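Local coordinates for protein REP-associated tyrosine transposase (Escherichia coli, PDB 4ER8) that binds repetitive extragenic palindrome (REP) DNA hairpins and catalyses the cleavage and recombination of the BIME elements that contain them, at residues T17-R21 / L56-M60; M60-W64 / R76-I80. All coordinates share one frame; numbering follows the deposited sequence.

Interaction 1: residues T17-R21 / L56-M60; sequences TVNLR and LPEHM. With NI (nickel (II) ion), chain C; nucleotides of chain B.
Asn19 and His59 lie side by side on the same face of the sheet, the amide and imidazole planes 33° apart. Over one face of the His59 ring, toward its rim, sits Leu56 CD1, 3.7 Å above the plane. At the ring edge His59 ND1 donates to Glu58 OE1 (2.7 Å, N-H...O angle 155°); the acceptor lies in the imidazole plane and is met on the syn side of the carboxylate. At another point of the edge His59 NE2 binds the nickel ion at 2.1 Å. The ring reaches this place with CG between the backbone N and carbonyl carbon (chi1 78°). The flat guanidinium of Arg21 turns one face to the guanine of DG5 of chain B, although the position of its NH2 is uncertain.

Backbone bonds fix the antiparallel register. Val18 N to Met60 O and Met60 N to Val18 O, 2.8 Å each, make Val18-Met60 a hydrogen-bonded pair; Asn19-His59 is the non-hydrogen-bonded pair next to it. Past the strand ends, Leu20 N still reaches Glu58 O at 2.9 Å. On the opposite face, Val18 CB packs beside the Met60 methyl CE at 4.1 Å. At the far side of strand 13-19, a weak bond runs from N6 of DA3 of chain B to Thr17 O (3.2 Å).

Asn19 also packs on a guanine base of the bound DNA. With an alanine here, which ends at CB, that guanine would probably lose its side-chain packing.

His59-Met60-His61 is the HUH motif, and His61, Asn119, His123 and Glu161 complete the nickel site. Glu58 holds ND1 and nickel holds NE2, so the imidazole is restrained at both nitrogens and its rotation is fixed; Arg162, salt-bridged to Glu58 OE2, positions the carboxylate in turn.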
loop_
_atom_site.group_PDB
_atom_site.type_symbol
_atom_site.label_atom_id
_atom_site.label_comp_id
_atom_site.label_asym_id
_atom_site.label_seq_id
_atom_site.Cartn_x
_atom_site.Cartn_y
_atom_site.Cartn_z
ATOM N N THR A 17 -4.923 1.290 2.094
ATOM C CA THR A 17 -4.331 2.625 2.101
ATOM C C THR A 17 -4.036 2.834 3.564
ATOM O O THR A 17 -4.943 2.726 4.437
ATOM C CB THR A 17 -5.320 3.724 1.613
ATOM O OG1 THR A 17 -5.549 3.602 0.195
ATOM C CG2 THR A 17 -4.733 5.113 1.839
ATOM N N VAL A 18 -2.758 3.067 3.867
ATOM C CA VAL A 18 -2.346 3.338 5.237
ATOM C C VAL A 18 -1.639 4.706 5.230
ATOM O O VAL A 18 -0.705 4.968 4.438
ATOM C CB VAL A 18 -1.444 2.263 5.731
ATOM C CG1 VAL A 18 -0.852 2.648 7.015
ATOM C CG2 VAL A 18 -2.185 0.911 5.828
ATOM N N ASN A 19 -2.130 5.597 6.080
ATOM C CA ASN A 19 -1.623 6.942 6.130
ATOM C C ASN A 19 -0.887 7.192 7.407
ATOM O O ASN A 19 -1.260 6.713 8.479
ATOM C CB ASN A 19 -2.750 7.956 6.053
ATOM C CG ASN A 19 -3.444 7.974 4.707
ATOM O OD1 ASN A 19 -4.639 7.730 4.635
ATOM N ND2 ASN A 19 -2.713 8.283 3.641
ATOM N N LEU A 20 0.175 7.972 7.272
ATOM C CA LEU A 20 0.850 8.558 8.400
ATOM C C LEU A 20 -0.060 9.702 8.829
ATOM O O LEU A 20 -0.683 10.384 7.960
ATOM C CB LEU A 20 2.197 9.084 7.948
ATOM C CG LEU A 20 3.386 8.557 8.722
ATOM C CD1 LEU A 20 3.207 7.095 9.087
ATOM C CD2 LEU A 20 4.604 8.755 7.891
ATOM N N ARG A 21 -0.158 9.874 10.153
ATOM C CA ARG A 21 -0.935 10.939 10.797
ATOM C C ARG A 21 -0.552 12.361 10.324
ATOM O O ARG A 21 -1.420 13.183 10.089
ATOM C CB ARG A 21 -0.802 10.817 12.321
ATOM C CG ARG A 21 -1.748 11.693 13.112
ATOM C CD ARG A 21 -2.250 10.998 14.356
ATOM N NE ARG A 21 -3.710 10.986 14.311
ATOM C CZ ARG A 21 -4.459 10.143 15.008
ATOM N NH1 ARG A 21 -3.906 9.254 15.819
ATOM N NH2 ARG A 21 -5.763 10.170 14.878
ATOM N N LEU A 56 4.717 6.269 -0.214
ATOM C CA LEU A 56 4.926 7.662 -0.448
ATOM C C LEU A 56 5.613 8.161 0.804
ATOM O O LEU A 56 5.807 7.367 1.743
ATOM C CB LEU A 56 3.615 8.362 -0.811
ATOM C CG LEU A 56 3.332 7.832 -2.233
ATOM C CD1 LEU A 56 2.193 6.817 -2.274
ATOM C CD2 LEU A 56 3.122 8.931 -3.255
ATOM N N PRO A 57 6.043 9.435 0.820
ATOM C CA PRO A 57 6.741 9.855 2.027
ATOM C C PRO A 57 5.851 9.736 3.239
ATOM O O PRO A 57 6.336 9.361 4.302
ATOM C CB PRO A 57 7.073 11.320 1.757
ATOM C CG PRO A 57 6.947 11.476 0.247
ATOM C CD PRO A 57 5.868 10.534 -0.144
ATOM N N GLU A 58 4.552 9.986 3.078
ATOM C CA GLU A 58 3.632 9.987 4.236
ATOM C C GLU A 58 2.406 9.062 4.207
ATOM O O GLU A 58 1.521 9.234 5.039
ATOM C CB GLU A 58 3.155 11.416 4.546
ATOM C CG GLU A 58 2.781 12.234 3.304
ATOM C CD GLU A 58 1.776 11.536 2.424
ATOM O OE1 GLU A 58 2.150 11.064 1.330
ATOM O OE2 GLU A 58 0.605 11.450 2.818
ATOM N N HIS A 59 2.340 8.101 3.288
ATOM C CA HIS A 59 1.248 7.120 3.236
ATOM C C HIS A 59 1.596 6.088 2.196
ATOM O O HIS A 59 2.562 6.259 1.443
ATOM C CB HIS A 59 -0.101 7.789 2.899
ATOM C CG HIS A 59 -0.307 8.121 1.448
ATOM N ND1 HIS A 59 0.395 9.114 0.793
ATOM C CD2 HIS A 59 -1.203 7.642 0.546
ATOM C CE1 HIS A 59 -0.050 9.217 -0.454
ATOM N NE2 HIS A 59 -1.008 8.320 -0.633
ATOM N N MET A 60 0.826 5.016 2.139
ATOM C CA MET A 60 1.105 3.993 1.182
ATOM C C MET A 60 -0.201 3.367 0.778
ATOM O O MET A 60 -1.184 3.450 1.527
ATOM C CB MET A 60 2.089 2.966 1.755
ATOM C CG MET A 60 1.643 2.114 2.925
ATOM S SD MET A 60 3.096 1.434 3.879
ATOM C CE MET A 60 2.266 0.663 5.214
HETATM NI NI NI C . -2.131 8.151 -2.386
ATOM P P DG B 5 -8.757 11.044 13.351
ATOM O OP1 DG B 5 -9.125 12.482 13.489
ATOM O OP2 DG B 5 -7.360 10.640 13.525
ATOM O "O5'" DG B 5 -9.570 10.085 14.317
ATOM C "C5'" DG B 5 -9.157 8.744 14.440
ATOM C "C4'" DG B 5 -9.035 8.438 15.910
ATOM O "O4'" DG B 5 -7.807 9.038 16.396
ATOM C "C3'" DG B 5 -10.126 8.995 16.839
ATOM O "O3'" DG B 5 -10.551 7.938 17.654
ATOM C "C2'" DG B 5 -9.397 10.015 17.714
ATOM C "C1'" DG B 5 -8.019 9.392 17.766
ATOM N N9 DG B 5 -6.830 10.170 18.086
ATOM C C8 DG B 5 -5.802 9.734 18.905
ATOM N N7 DG B 5 -4.803 10.578 18.933
ATOM C C5 DG B 5 -5.209 11.615 18.064
ATOM C C6 DG B 5 -4.558 12.838 17.703
ATOM O O6 DG B 5 -3.451 13.256 18.101
ATOM N N1 DG B 5 -5.284 13.622 16.796
ATOM C C2 DG B 5 -6.509 13.264 16.273
ATOM N N2 DG B 5 -7.058 14.146 15.410
ATOM N N3 DG B 5 -7.151 12.142 16.620
ATOM C C4 DG B 5 -6.445 11.374 17.527
ATOM P P DA B 3 -17.346 4.781 7.019
ATOM O OP1 DA B 3 -17.025 4.299 8.364
ATOM O OP2 DA B 3 -18.692 5.352 6.900
ATOM O "O5'" DA B 3 -16.335 5.791 6.308
ATOM C "C5'" DA B 3 -14.957 5.515 6.183
ATOM C "C4'" DA B 3 -14.271 5.744 7.538
ATOM O "O4'" DA B 3 -12.871 5.401 7.446
ATOM C "C3'" DA B 3 -14.314 7.135 8.119
ATOM O "O3'" DA B 3 -14.238 6.983 9.480
ATOM C "C2'" DA B 3 -13.018 7.732 7.586
ATOM C "C1'" DA B 3 -12.077 6.527 7.705
ATOM N N9 DA B 3 -10.971 6.364 6.757
ATOM C C8 DA B 3 -10.921 6.693 5.430
ATOM N N7 DA B 3 -9.781 6.383 4.861
ATOM C C5 DA B 3 -9.028 5.824 5.883
ATOM C C6 DA B 3 -7.714 5.295 5.934
ATOM N N6 DA B 3 -6.846 5.219 4.883
ATOM N N1 DA B 3 -7.326 4.796 7.123
ATOM C C2 DA B 3 -8.161 4.852 8.149
ATOM N N3 DA B 3 -9.389 5.343 8.218
ATOM C C4 DA B 3 -9.762 5.799 7.040
#

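Interaction 2: residues M60-W64 / R76-I80; sequences MHCIW and RWREI. With NI (nickel (II) ion), chain C; nucleotides of chain B.
Trp64 and Trp77 form an offset stack at the heart of this strand-on-helix contact, in which helix 73-87 packs on one face of the antiparallel sheet of the HUH nuclease domain. The six-membered ring of Trp64 and the five-membered ring of Trp77 have centroids 4.2 Å apart and planes at 27°, and Trp64 CH2 stands over the centre of the Trp77 indole. Trp64 has CG anti to its carbonyl carbon (chi1 -58°), which sends the indole out toward the helix.

Two sulfur-containing side chains meet the benzo half of the Trp77 indole, one through its sulfur and one through its methyl. Cys62 SG lies at the ring edge, 3.5 Å from Trp77 CZ2, a sulfur-aromatic contact, whereas the methyl CE of Met60, its side chain running against that of Trp77, approaches CZ3 obliquely on the side of the ring away from Trp64. Around Trp64, Ile80 CD1 reaches CZ2 (3.8 Å), and Arg76 CB lies 3.7 Å from Trp64 CZ3.

Farther out, the Arg76 chain slides past Trp64 and runs on extended to a salt bridge with Asp70 and to the carbonyls of Arg46 and Pro47. Phe98 meets the Trp77 ring and Phe48 that of Trp64. The alternation of the strand turns His61 the other way, where its NE2 binds nickel at 2.0 Å. From the helix, Arg78, its chain bent at chi2 and chi3, reaches the DNA: its NE donates to O2 of DT29 of chain B over 3.3 Å, with an N-H...O angle of 136°.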
loop_
_atom_site.group_PDB
_atom_site.type_symbol
_atom_site.label_atom_id
_atom_site.label_comp_id
_atom_site.label_asym_id
_atom_site.label_seq_id
_atom_site.Cartn_x
_atom_site.Cartn_y
_atom_site.Cartn_z
ATOM N N MET A 60 0.826 5.016 2.139
ATOM C CA MET A 60 1.105 3.993 1.182
ATOM C C MET A 60 -0.201 3.367 0.778
ATOM O O MET A 60 -1.184 3.450 1.527
ATOM C CB MET A 60 2.089 2.966 1.755
ATOM C CG MET A 60 1.643 2.114 2.925
ATOM S SD MET A 60 3.096 1.434 3.879
ATOM C CE MET A 60 2.266 0.663 5.214
ATOM N N HIS A 61 -0.220 2.772 -0.412
ATOM C CA HIS A 61 -1.336 2.006 -0.906
ATOM C C HIS A 61 -0.806 0.674 -1.335
ATOM O O HIS A 61 0.306 0.607 -1.867
ATOM C CB HIS A 61 -1.888 2.657 -2.146
ATOM C CG HIS A 61 -2.307 4.070 -1.958
ATOM N ND1 HIS A 61 -3.511 4.419 -1.380
ATOM C CD2 HIS A 61 -1.704 5.231 -2.301
ATOM C CE1 HIS A 61 -3.619 5.737 -1.346
ATOM N NE2 HIS A 61 -2.544 6.254 -1.912
ATOM N N CYS A 62 -1.575 -0.392 -1.167
ATOM C CA CYS A 62 -1.076 -1.672 -1.676
ATOM C C CYS A 62 -2.163 -2.727 -1.939
ATOM O O CYS A 62 -3.311 -2.560 -1.545
ATOM C CB CYS A 62 -0.013 -2.197 -0.736
ATOM S SG CYS A 62 -0.725 -2.669 0.811
ATOM N N ILE A 63 -1.795 -3.799 -2.631
ATOM C CA ILE A 63 -2.693 -4.952 -2.866
ATOM C C ILE A 63 -2.109 -6.291 -2.392
ATOM O O ILE A 63 -0.976 -6.631 -2.764
ATOM C CB ILE A 63 -3.037 -5.092 -4.332
ATOM C CG1 ILE A 63 -3.713 -3.816 -4.845
ATOM C CG2 ILE A 63 -3.964 -6.252 -4.509
ATOM C CD1 ILE A 63 -3.757 -3.685 -6.395
ATOM N N TRP A 64 -2.868 -7.025 -1.578
ATOM C CA TRP A 64 -2.422 -8.345 -1.068
ATOM C C TRP A 64 -3.357 -9.456 -1.465
ATOM O O TRP A 64 -4.551 -9.245 -1.688
ATOM C CB TRP A 64 -2.403 -8.439 0.465
ATOM C CG TRP A 64 -1.578 -7.473 1.195
ATOM C CD1 TRP A 64 -0.612 -6.677 0.688
ATOM C CD2 TRP A 64 -1.602 -7.241 2.610
ATOM N NE1 TRP A 64 -0.067 -5.907 1.695
ATOM C CE2 TRP A 64 -0.646 -6.255 2.887
ATOM C CE3 TRP A 64 -2.350 -7.768 3.664
ATOM C CZ2 TRP A 64 -0.423 -5.756 4.189
ATOM C CZ3 TRP A 64 -2.133 -7.271 4.971
ATOM C CH2 TRP A 64 -1.180 -6.275 5.212
ATOM N N ARG A 76 -2.009 -8.942 10.139
ATOM C CA ARG A 76 -0.867 -8.617 9.338
ATOM C C ARG A 76 -0.583 -7.124 9.393
ATOM O O ARG A 76 0.557 -6.741 9.562
ATOM C CB ARG A 76 -1.007 -9.165 7.916
ATOM C CG ARG A 76 -1.056 -10.719 7.861
ATOM C CD ARG A 76 -1.334 -11.208 6.442
ATOM N NE ARG A 76 -1.197 -12.644 6.214
ATOM C CZ ARG A 76 -2.123 -13.577 6.474
ATOM N NH1 ARG A 76 -3.278 -13.260 7.046
ATOM N NH2 ARG A 76 -1.899 -14.859 6.161
ATOM N N TRP A 77 -1.618 -6.277 9.309
ATOM C CA TRP A 77 -1.390 -4.849 9.322
ATOM C C TRP A 77 -1.018 -4.442 10.711
ATOM O O TRP A 77 -0.286 -3.463 10.912
ATOM C CB TRP A 77 -2.630 -4.069 8.902
ATOM C CG TRP A 77 -2.698 -3.777 7.446
ATOM C CD1 TRP A 77 -3.718 -4.071 6.623
ATOM C CD2 TRP A 77 -1.700 -3.136 6.641
ATOM N NE1 TRP A 77 -3.428 -3.674 5.343
ATOM C CE2 TRP A 77 -2.195 -3.089 5.327
ATOM C CE3 TRP A 77 -0.430 -2.613 6.901
ATOM C CZ2 TRP A 77 -1.481 -2.525 4.268
ATOM C CZ3 TRP A 77 0.282 -2.035 5.850
ATOM C CH2 TRP A 77 -0.248 -2.004 4.546
ATOM N N ARG A 78 -1.537 -5.160 11.692
ATOM C CA ARG A 78 -1.271 -4.723 13.049
ATOM C C ARG A 78 0.197 -4.922 13.354
ATOM O O ARG A 78 0.856 -4.025 13.906
ATOM C CB ARG A 78 -2.135 -5.420 14.065
ATOM C CG ARG A 78 -1.931 -4.838 15.421
ATOM C CD ARG A 78 -1.967 -5.874 16.484
ATOM N NE ARG A 78 -3.297 -6.408 16.817
ATOM C CZ ARG A 78 -3.601 -7.701 16.779
ATOM N NH1 ARG A 78 -2.679 -8.616 16.393
ATOM N NH2 ARG A 78 -4.816 -8.084 17.135
ATOM N N GLU A 79 0.728 -6.063 12.933
ATOM C CA GLU A 79 2.125 -6.287 13.166
ATOM C C GLU A 79 2.964 -5.304 12.356
ATOM O O GLU A 79 3.888 -4.686 12.895
ATOM C CB GLU A 79 2.510 -7.749 12.922
ATOM C CG GLU A 79 1.884 -8.802 13.906
ATOM C CD GLU A 79 2.068 -8.472 15.416
ATOM O OE1 GLU A 79 3.048 -7.748 15.797
ATOM O OE2 GLU A 79 1.228 -8.959 16.220
ATOM N N ILE A 80 2.630 -5.076 11.086
ATOM C CA ILE A 80 3.494 -4.205 10.276
ATOM C C ILE A 80 3.670 -2.837 10.887
ATOM O O ILE A 80 4.788 -2.393 11.080
ATOM C CB ILE A 80 3.036 -4.086 8.801
ATOM C CG1 ILE A 80 3.087 -5.447 8.113
ATOM C CG2 ILE A 80 3.903 -3.102 8.032
ATOM C CD1 ILE A 80 2.348 -5.462 6.842
HETATM NI NI NI C . -2.131 8.151 -2.386
ATOM P P DT B 29 1.365 1.418 16.711
ATOM O OP1 DT B 29 2.197 1.170 15.501
ATOM O OP2 DT B 29 1.031 2.790 17.154
ATOM O "O5'" DT B 29 0.047 0.489 16.699
ATOM C "C5'" DT B 29 0.172 -0.766 16.009
ATOM C "C4'" DT B 29 -1.175 -1.415 15.751
ATOM O "O4'" DT B 29 -1.639 -1.896 17.005
ATOM C "C3'" DT B 29 -2.281 -0.494 15.234
ATOM O "O3'" DT B 29 -2.766 -0.993 13.972
ATOM C "C2'" DT B 29 -3.312 -0.451 16.357
ATOM C "C1'" DT B 29 -3.023 -1.742 17.098
ATOM N N1 DT B 29 -3.325 -1.655 18.554
ATOM C C2 DT B 29 -3.904 -2.740 19.159
ATOM O O2 DT B 29 -4.170 -3.746 18.558
ATOM N N3 DT B 29 -4.163 -2.612 20.495
ATOM C C4 DT B 29 -3.889 -1.481 21.240
ATOM O O4 DT B 29 -4.137 -1.394 22.415
ATOM C C5 DT B 29 -3.295 -0.388 20.558
ATOM C C7 DT B 29 -3.015 0.844 21.341
ATOM C C6 DT B 29 -3.026 -0.509 19.251
ATOM P P DC B 30 -4.134 -0.490 13.331
ATOM O OP1 DC B 30 -3.947 -0.388 11.874
ATOM O OP2 DC B 30 -4.663 0.691 14.066
ATOM O "O5'" DC B 30 -5.102 -1.727 13.702
ATOM C "C5'" DC B 30 -4.834 -2.996 13.184
ATOM C "C4'" DC B 30 -5.840 -4.037 13.661
ATOM O "O4'" DC B 30 -5.711 -4.178 15.077
ATOM C "C3'" DC B 30 -7.302 -3.733 13.461
ATOM O "O3'" DC B 30 -7.664 -4.301 12.246
ATOM C "C2'" DC B 30 -7.983 -4.468 14.597
ATOM C "C1'" DC B 30 -6.950 -4.451 15.700
ATOM N N1 DC B 30 -7.100 -3.408 16.787
ATOM C C2 DC B 30 -7.836 -3.665 17.923
ATOM O O2 DC B 30 -8.402 -4.747 17.987
ATOM N N3 DC B 30 -7.940 -2.722 18.915
ATOM C C4 DC B 30 -7.321 -1.541 18.777
ATOM N N4 DC B 30 -7.424 -0.648 19.747
ATOM C C5 DC B 30 -6.544 -1.243 17.626
ATOM C C6 DC B 30 -6.457 -2.203 16.680
ATOM P P DT B 11 -7.605 -13.070 22.662
ATOM O OP1 DT B 11 -7.970 -14.477 22.332
ATOM O OP2 DT B 11 -6.990 -12.641 23.957
ATOM O "O5'" DT B 11 -6.626 -12.488 21.540
ATOM C "C5'" DT B 11 -6.866 -12.784 20.191
ATOM C "C4'" DT B 11 -5.731 -12.144 19.453
ATOM O "O4'" DT B 11 -5.579 -10.816 19.994
ATOM C "C3'" DT B 11 -4.389 -12.831 19.650
ATOM O "O3'" DT B 11 -3.890 -13.031 18.356
ATOM C "C2'" DT B 11 -3.532 -11.816 20.407
ATOM C "C1'" DT B 11 -4.213 -10.501 20.109
ATOM N N1 DT B 11 -4.130 -9.501 21.215
ATOM C C2 DT B 11 -3.306 -8.388 21.072
ATOM O O2 DT B 11 -2.622 -8.190 20.091
ATOM N N3 DT B 11 -3.282 -7.502 22.117
ATOM C C4 DT B 11 -4.002 -7.641 23.284
ATOM O O4 DT B 11 -3.924 -6.807 24.185
ATOM C C5 DT B 11 -4.855 -8.806 23.386
ATOM C C7 DT B 11 -5.672 -8.998 24.621
ATOM C C6 DT B 11 -4.886 -9.686 22.368
#

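The centres of interactions 1 and 2 lie about 11 Å apart, and both use strand 59-65, sharing Met60. Along the chain, 17-21 on strand 13-19 comes first, then 56-60 and 60-64 without a break, and finally 76-80 on helix 73-87. Strands 13-19 and 59-65 are neighbours in the four-stranded antiparallel sheet, so interaction 1 joins strands within the sheet, whereas interaction 2 joins the sheet to a helix lying on it. They touch directly: Thr17 OG1 is 2.7 Å from His61 ND1, a probable hydrogen bond, and the same hydroxyl also bonds to the carbonyl of Ala159; Val18 CG2 packs on Trp77 CH2 at 3.7 Å. One strand thus carries metal-binding histidines on one face and helix-packing residues on the other.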